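Long-range contact in putative polyphosphate kinase 2 (Pseudomonas aeruginosa PAO1, PDB 3CZP), which uses inorganic polyphosphate as the phosphate donor to convert AMP to ADP and, less efficiently, GMP to GDP: residues 151-163 with 183-196. Sequence-based numbering, arbitrary orientation.
Sequences KFWFHLSKKQLKE and WKQSEVYDRFVHYG
Y189 drives its phenol from helix 186-196 into the bend between strand 151-155 and helix 158-163, where its hydroxyl gives a 2.6 Å hydrogen bond from OH to the backbone O of L156. The donor lies in the carbonyl plane and uses a lone pair, with a C=O...OH angle of 134°. With CG anti to the backbone N, the ring extends toward the bend, and the carbonyl meets it at its edge. K158 CA lies over one face of the phenol and V193 CG1, from the ring's own helix, over the opposite face, both offset toward the rim; L161 CD2 packs 3.7 Å from Y189 CD1. A water donates to Y189 OH and accepts a weak bond from H155 NE2, whose stronger partner is E8.

The K158 side chain runs obliquely across this ring, extended until it turns at its last torsion (chi4 78°). K158 NZ thereby lies 2.7 Å from D190 OD1 in a salt bridge, approaching from above the carboxylate plane, while S186 OG accepts a second bond from K158 NZ, modelled so short that its length is doubtful. Further along, where the strand faces the helix, W153 CH2 lies 3.4 Å from F192 CE2, the two rings inclined at 34°. W153 CH2 also comes within 3.9 Å of G196 CA, and G196 has no side chain to stand in the way.

The contact joins strand 148-155 of the parallel 2-3-1-4-5 sheet, and the helix 158-163 that follows it, to helix 186-203 in the N-terminal PPK2 domain, which seems to be catalytically inactive. Aromatic packing, a hydroxyl that satisfies the L156 carbonyl, and a lysine whose charge is probably stabilised by D190 hold these elements together.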
loop_
_atom_site.group_PDB
_atom_site.type_symbol
_atom_site.label_atom_id
_atom_site.label_comp_id
_atom_site.label_asym_id
_atom_site.label_seq_id
_atom_site.Cartn_x
_atom_site.Cartn_y
_atom_site.Cartn_z
ATOM N N LYS A 151 -22.359 3.966 -12.908
ATOM C CA LYS A 151 -23.076 4.310 -11.669
ATOM C C LYS A 151 -24.549 3.802 -11.722
ATOM O O LYS A 151 -25.328 4.193 -12.582
ATOM C CB LYS A 151 -23.038 5.810 -11.412
ATOM C CG LYS A 151 -21.667 6.441 -11.565
ATOM C CD LYS A 151 -21.699 7.851 -11.181
ATOM C CE LYS A 151 -21.685 8.771 -12.396
ATOM N NZ LYS A 151 -21.834 10.036 -11.858
ATOM N N PHE A 152 -24.926 2.973 -10.758
ATOM C CA PHE A 152 -26.234 2.396 -10.752
ATOM C C PHE A 152 -26.965 2.877 -9.544
ATOM O O PHE A 152 -26.479 2.767 -8.400
ATOM C CB PHE A 152 -26.208 0.856 -10.795
ATOM C CG PHE A 152 -25.654 0.289 -12.041
ATOM C CD1 PHE A 152 -26.412 0.196 -13.199
ATOM C CD2 PHE A 152 -24.354 -0.210 -12.061
ATOM C CE1 PHE A 152 -25.853 -0.359 -14.348
ATOM C CE2 PHE A 152 -23.818 -0.803 -13.198
ATOM C CZ PHE A 152 -24.536 -0.855 -14.323
ATOM N N TRP A 153 -28.149 3.397 -9.809
ATOM C CA TRP A 153 -29.107 3.757 -8.796
ATOM C C TRP A 153 -30.288 2.786 -8.831
ATOM O O TRP A 153 -31.098 2.804 -9.745
ATOM C CB TRP A 153 -29.595 5.201 -9.027
ATOM C CG TRP A 153 -30.689 5.642 -8.051
ATOM C CD1 TRP A 153 -31.980 5.274 -8.065
ATOM C CD2 TRP A 153 -30.539 6.527 -6.951
ATOM N NE1 TRP A 153 -32.657 5.836 -7.010
ATOM C CE2 TRP A 153 -31.784 6.627 -6.321
ATOM C CE3 TRP A 153 -29.463 7.238 -6.421
ATOM C CZ2 TRP A 153 -31.996 7.453 -5.240
ATOM C CZ3 TRP A 153 -29.685 8.042 -5.315
ATOM C CH2 TRP A 153 -30.917 8.143 -4.752
ATOM N N PHE A 154 -30.355 1.941 -7.815
ATOM C CA PHE A 154 -31.408 0.974 -7.610
ATOM C C PHE A 154 -32.605 1.659 -6.965
ATOM O O PHE A 154 -32.484 2.224 -5.855
ATOM C CB PHE A 154 -30.899 -0.160 -6.707
ATOM C CG PHE A 154 -29.869 -1.034 -7.379
ATOM C CD1 PHE A 154 -30.221 -2.262 -7.924
ATOM C CD2 PHE A 154 -28.559 -0.588 -7.555
ATOM C CE1 PHE A 154 -29.289 -3.028 -8.603
ATOM C CE2 PHE A 154 -27.606 -1.394 -8.202
ATOM C CZ PHE A 154 -27.971 -2.588 -8.718
ATOM N N HIS A 155 -33.741 1.645 -7.659
ATOM C CA HIS A 155 -34.877 2.439 -7.254
ATOM C C HIS A 155 -36.080 1.624 -6.785
ATOM O O HIS A 155 -36.386 0.589 -7.353
ATOM C CB HIS A 155 -35.365 3.290 -8.420
ATOM C CG HIS A 155 -36.282 4.373 -7.989
ATOM N ND1 HIS A 155 -35.922 5.315 -7.049
ATOM C CD2 HIS A 155 -37.565 4.641 -8.323
ATOM C CE1 HIS A 155 -36.933 6.140 -6.855
ATOM N NE2 HIS A 155 -37.944 5.744 -7.609
ATOM N N LEU A 156 -36.805 2.177 -5.803
ATOM C CA LEU A 156 -38.173 1.786 -5.531
ATOM C C LEU A 156 -38.942 3.055 -5.331
ATOM O O LEU A 156 -38.397 4.061 -4.892
ATOM C CB LEU A 156 -38.291 0.917 -4.273
ATOM C CG LEU A 156 -37.636 -0.472 -4.176
ATOM C CD1 LEU A 156 -37.723 -0.982 -2.712
ATOM C CD2 LEU A 156 -38.248 -1.452 -5.187
ATOM N N SER A 157 -40.218 3.015 -5.671
ATOM C CA SER A 157 -41.117 4.101 -5.331
ATOM C C SER A 157 -41.498 3.982 -3.875
ATOM O O SER A 157 -41.289 2.969 -3.215
ATOM C CB SER A 157 -42.362 4.144 -6.232
ATOM O OG SER A 157 -43.181 3.033 -5.986
ATOM N N LYS A 158 -42.082 5.062 -3.391
ATOM C CA LYS A 158 -42.491 5.131 -2.003
ATOM C C LYS A 158 -43.401 3.967 -1.654
ATOM O O LYS A 158 -43.175 3.299 -0.653
ATOM C CB LYS A 158 -43.175 6.457 -1.749
ATOM C CG LYS A 158 -43.336 6.804 -0.293
ATOM C CD LYS A 158 -43.778 8.217 -0.194
ATOM C CE LYS A 158 -44.005 8.676 1.262
ATOM N NZ LYS A 158 -42.754 9.001 2.000
ATOM N N LYS A 159 -44.404 3.743 -2.513
ATOM C CA LYS A 159 -45.383 2.645 -2.424
ATOM C C LYS A 159 -44.722 1.274 -2.448
ATOM O O LYS A 159 -45.131 0.370 -1.724
ATOM C CB LYS A 159 -46.373 2.716 -3.600
ATOM C CG LYS A 159 -47.721 3.279 -3.252
ATOM C CD LYS A 159 -48.730 3.149 -4.417
ATOM C CE LYS A 159 -49.753 4.313 -4.419
ATOM N NZ LYS A 159 -50.031 4.826 -3.048
ATOM N N GLN A 160 -43.706 1.130 -3.299
ATOM C CA GLN A 160 -42.969 -0.138 -3.426
ATOM C C GLN A 160 -42.119 -0.340 -2.173
ATOM O O GLN A 160 -42.159 -1.392 -1.580
ATOM C CB GLN A 160 -42.090 -0.147 -4.684
ATOM C CG GLN A 160 -42.835 -0.426 -6.019
ATOM C CD GLN A 160 -41.986 -0.111 -7.255
ATOM O OE1 GLN A 160 -41.047 0.676 -7.206
ATOM N NE2 GLN A 160 -42.321 -0.738 -8.360
ATOM N N LEU A 161 -41.369 0.684 -1.751
ATOM C CA LEU A 161 -40.672 0.634 -0.447
ATOM C C LEU A 161 -41.619 0.247 0.697
ATOM O O LEU A 161 -41.322 -0.633 1.482
ATOM C CB LEU A 161 -39.998 1.968 -0.130
ATOM C CG LEU A 161 -39.268 1.989 1.221
ATOM C CD1 LEU A 161 -38.004 1.135 1.160
ATOM C CD2 LEU A 161 -38.947 3.408 1.658
ATOM N N LYS A 162 -42.753 0.921 0.775
ATOM C CA LYS A 162 -43.767 0.646 1.791
ATOM C C LYS A 162 -44.078 -0.841 1.992
ATOM O O LYS A 162 -44.202 -1.315 3.125
ATOM C CB LYS A 162 -45.044 1.408 1.423
ATOM C CG LYS A 162 -44.925 2.976 1.542
ATOM C CD LYS A 162 -45.791 3.552 2.694
ATOM C CE LYS A 162 -45.817 5.088 2.698
ATOM N NZ LYS A 162 -44.648 5.696 3.436
ATOM N N GLU A 163 -44.200 -1.582 0.896
ATOM C CA GLU A 163 -44.504 -3.027 0.967
ATOM C C GLU A 163 -43.275 -3.845 1.430
ATOM O O GLU A 163 -43.412 -4.792 2.206
ATOM C CB GLU A 163 -45.004 -3.568 -0.390
ATOM C CG GLU A 163 -46.082 -2.739 -1.128
ATOM C CD GLU A 163 -47.510 -2.949 -0.599
ATOM O OE1 GLU A 163 -47.933 -4.117 -0.383
ATOM O OE2 GLU A 163 -48.229 -1.933 -0.419
ATOM N N TRP A 183 -35.455 3.960 7.234
ATOM C CA TRP A 183 -36.301 4.009 6.078
ATOM C C TRP A 183 -37.794 3.829 6.380
ATOM O O TRP A 183 -38.606 4.012 5.516
ATOM C CB TRP A 183 -35.790 3.033 5.033
ATOM C CG TRP A 183 -34.486 3.442 4.427
ATOM C CD1 TRP A 183 -33.261 3.187 4.901
ATOM C CD2 TRP A 183 -34.306 4.195 3.240
ATOM N NE1 TRP A 183 -32.323 3.720 4.097
ATOM C CE2 TRP A 183 -32.943 4.347 3.056
ATOM C CE3 TRP A 183 -35.169 4.755 2.319
ATOM C CZ2 TRP A 183 -32.424 5.041 2.001
ATOM C CZ3 TRP A 183 -34.656 5.424 1.280
ATOM C CH2 TRP A 183 -33.300 5.560 1.120
ATOM N N LYS A 184 -38.137 3.496 7.622
ATOM C CA LYS A 184 -39.538 3.415 8.063
ATOM C C LYS A 184 -40.210 4.785 8.120
ATOM O O LYS A 184 -41.413 4.908 7.913
ATOM C CB LYS A 184 -39.666 2.761 9.438
ATOM C CG LYS A 184 -39.302 1.310 9.497
ATOM C CD LYS A 184 -39.429 0.725 10.899
ATOM C CE LYS A 184 -39.063 -0.760 10.863
ATOM N NZ LYS A 184 -39.135 -1.414 12.190
ATOM N N GLN A 185 -39.414 5.802 8.411
ATOM C CA GLN A 185 -39.881 7.166 8.395
ATOM C C GLN A 185 -40.074 7.641 6.965
ATOM O O GLN A 185 -39.192 7.561 6.139
ATOM C CB GLN A 185 -38.896 8.054 9.145
ATOM C CG GLN A 185 -39.170 8.120 10.617
ATOM C CD GLN A 185 -37.955 7.861 11.482
ATOM O OE1 GLN A 185 -37.949 6.944 12.290
ATOM N NE2 GLN A 185 -36.931 8.683 11.332
ATOM N N SER A 186 -41.271 8.122 6.703
ATOM C CA SER A 186 -41.723 8.609 5.391
ATOM C C SER A 186 -40.823 9.728 4.881
ATOM O O SER A 186 -40.489 9.762 3.712
ATOM C CB SER A 186 -43.176 9.126 5.490
ATOM O OG SER A 186 -43.665 9.550 4.222
ATOM N N GLU A 187 -40.497 10.662 5.775
ATOM C CA GLU A 187 -39.611 11.795 5.475
ATOM C C GLU A 187 -38.243 11.357 4.945
ATOM O O GLU A 187 -37.700 12.012 4.049
ATOM C CB GLU A 187 -39.448 12.715 6.714
ATOM C CG GLU A 187 -39.281 11.958 8.063
ATOM C CD GLU A 187 -38.643 12.792 9.175
ATOM O OE1 GLU A 187 -37.424 12.617 9.410
ATOM O OE2 GLU A 187 -39.361 13.598 9.822
ATOM N N VAL A 188 -37.693 10.258 5.479
ATOM C CA VAL A 188 -36.392 9.748 5.025
ATOM C C VAL A 188 -36.451 9.551 3.514
ATOM O O VAL A 188 -35.746 10.257 2.808
ATOM C CB VAL A 188 -35.949 8.455 5.766
ATOM C CG1 VAL A 188 -34.753 7.827 5.112
ATOM C CG2 VAL A 188 -35.641 8.767 7.236
ATOM N N TYR A 189 -37.328 8.672 3.023
ATOM C CA TYR A 189 -37.471 8.443 1.550
ATOM C C TYR A 189 -37.642 9.767 0.736
ATOM O O TYR A 189 -36.938 10.053 -0.242
ATOM C CB TYR A 189 -38.663 7.481 1.278
ATOM C CG TYR A 189 -38.846 7.181 -0.196
ATOM C CD1 TYR A 189 -38.209 6.106 -0.787
ATOM C CD2 TYR A 189 -39.596 8.011 -1.013
ATOM C CE1 TYR A 189 -38.330 5.851 -2.178
ATOM C CE2 TYR A 189 -39.729 7.758 -2.373
ATOM C CZ TYR A 189 -39.093 6.674 -2.943
ATOM O OH TYR A 189 -39.209 6.442 -4.285
ATOM N N ASP A 190 -38.598 10.585 1.165
ATOM C CA ASP A 190 -38.898 11.813 0.447
ATOM C C ASP A 190 -37.654 12.690 0.307
ATOM O O ASP A 190 -37.420 13.258 -0.755
ATOM C CB ASP A 190 -40.026 12.584 1.143
ATOM C CG ASP A 190 -41.373 11.863 1.051
ATOM O OD1 ASP A 190 -41.462 10.770 0.441
ATOM O OD2 ASP A 190 -42.340 12.374 1.637
ATOM N N ARG A 191 -36.858 12.797 1.351
ATOM C CA ARG A 191 -35.690 13.670 1.281
ATOM C C ARG A 191 -34.566 13.051 0.527
ATOM O O ARG A 191 -33.884 13.733 -0.225
ATOM C CB ARG A 191 -35.218 14.118 2.674
ATOM C CG ARG A 191 -36.294 14.889 3.394
ATOM C CD ARG A 191 -35.850 15.299 4.781
ATOM N NE ARG A 191 -34.687 16.174 4.670
ATOM C CZ ARG A 191 -33.734 16.310 5.583
ATOM N NH1 ARG A 191 -32.711 17.157 5.370
ATOM N NH2 ARG A 191 -33.806 15.584 6.701
ATOM N N PHE A 192 -34.377 11.744 0.711
ATOM C CA PHE A 192 -33.376 11.013 -0.009
ATOM C C PHE A 192 -33.536 11.143 -1.537
ATOM O O PHE A 192 -32.532 11.330 -2.280
ATOM C CB PHE A 192 -33.461 9.550 0.357
ATOM C CG PHE A 192 -32.228 8.790 0.029
ATOM C CD1 PHE A 192 -31.133 8.856 0.872
ATOM C CD2 PHE A 192 -32.152 8.026 -1.153
ATOM C CE1 PHE A 192 -29.994 8.151 0.574
ATOM C CE2 PHE A 192 -31.032 7.321 -1.457
ATOM C CZ PHE A 192 -29.936 7.366 -0.592
ATOM N N VAL A 193 -34.776 11.016 -1.990
ATOM C CA VAL A 193 -35.043 11.053 -3.415
ATOM C C VAL A 193 -34.996 12.488 -3.926
ATOM O O VAL A 193 -34.633 12.704 -5.067
ATOM C CB VAL A 193 -36.349 10.339 -3.848
ATOM C CG1 VAL A 193 -36.203 8.766 -3.729
ATOM C CG2 VAL A 193 -37.565 10.893 -3.127
ATOM N N HIS A 194 -35.364 13.461 -3.098
ATOM C CA HIS A 194 -35.226 14.903 -3.437
ATOM C C HIS A 194 -33.779 15.283 -3.695
ATOM O O HIS A 194 -33.407 15.837 -4.745
ATOM C CB HIS A 194 -35.854 15.765 -2.321
ATOM C CG HIS A 194 -35.518 17.216 -2.395
ATOM N ND1 HIS A 194 -36.163 18.091 -3.239
ATOM C CD2 HIS A 194 -34.617 17.953 -1.699
ATOM C CE1 HIS A 194 -35.668 19.308 -3.064
ATOM N NE2 HIS A 194 -34.744 19.254 -2.115
ATOM N N TYR A 195 -32.915 14.928 -2.762
ATOM C CA TYR A 195 -31.492 15.172 -2.956
ATOM C C TYR A 195 -30.867 14.257 -4.029
ATOM O O TYR A 195 -29.995 14.709 -4.786
ATOM C CB TYR A 195 -30.727 15.089 -1.626
ATOM C CG TYR A 195 -31.080 16.219 -0.707
ATOM C CD1 TYR A 195 -30.808 17.544 -1.083
ATOM C CD2 TYR A 195 -31.692 15.990 0.531
ATOM C CE1 TYR A 195 -31.152 18.618 -0.246
ATOM C CE2 TYR A 195 -32.035 17.049 1.349
ATOM C CZ TYR A 195 -31.744 18.334 0.968
ATOM O OH TYR A 195 -32.073 19.357 1.767
ATOM N N GLY A 196 -31.296 12.985 -4.077
ATOM C CA GLY A 196 -30.854 12.058 -5.130
ATOM C C GLY A 196 -31.100 12.642 -6.525
ATOM O O GLY A 196 -30.226 12.607 -7.415
HETATM O O HOH W 1 -39.258 8.502 -6.446
#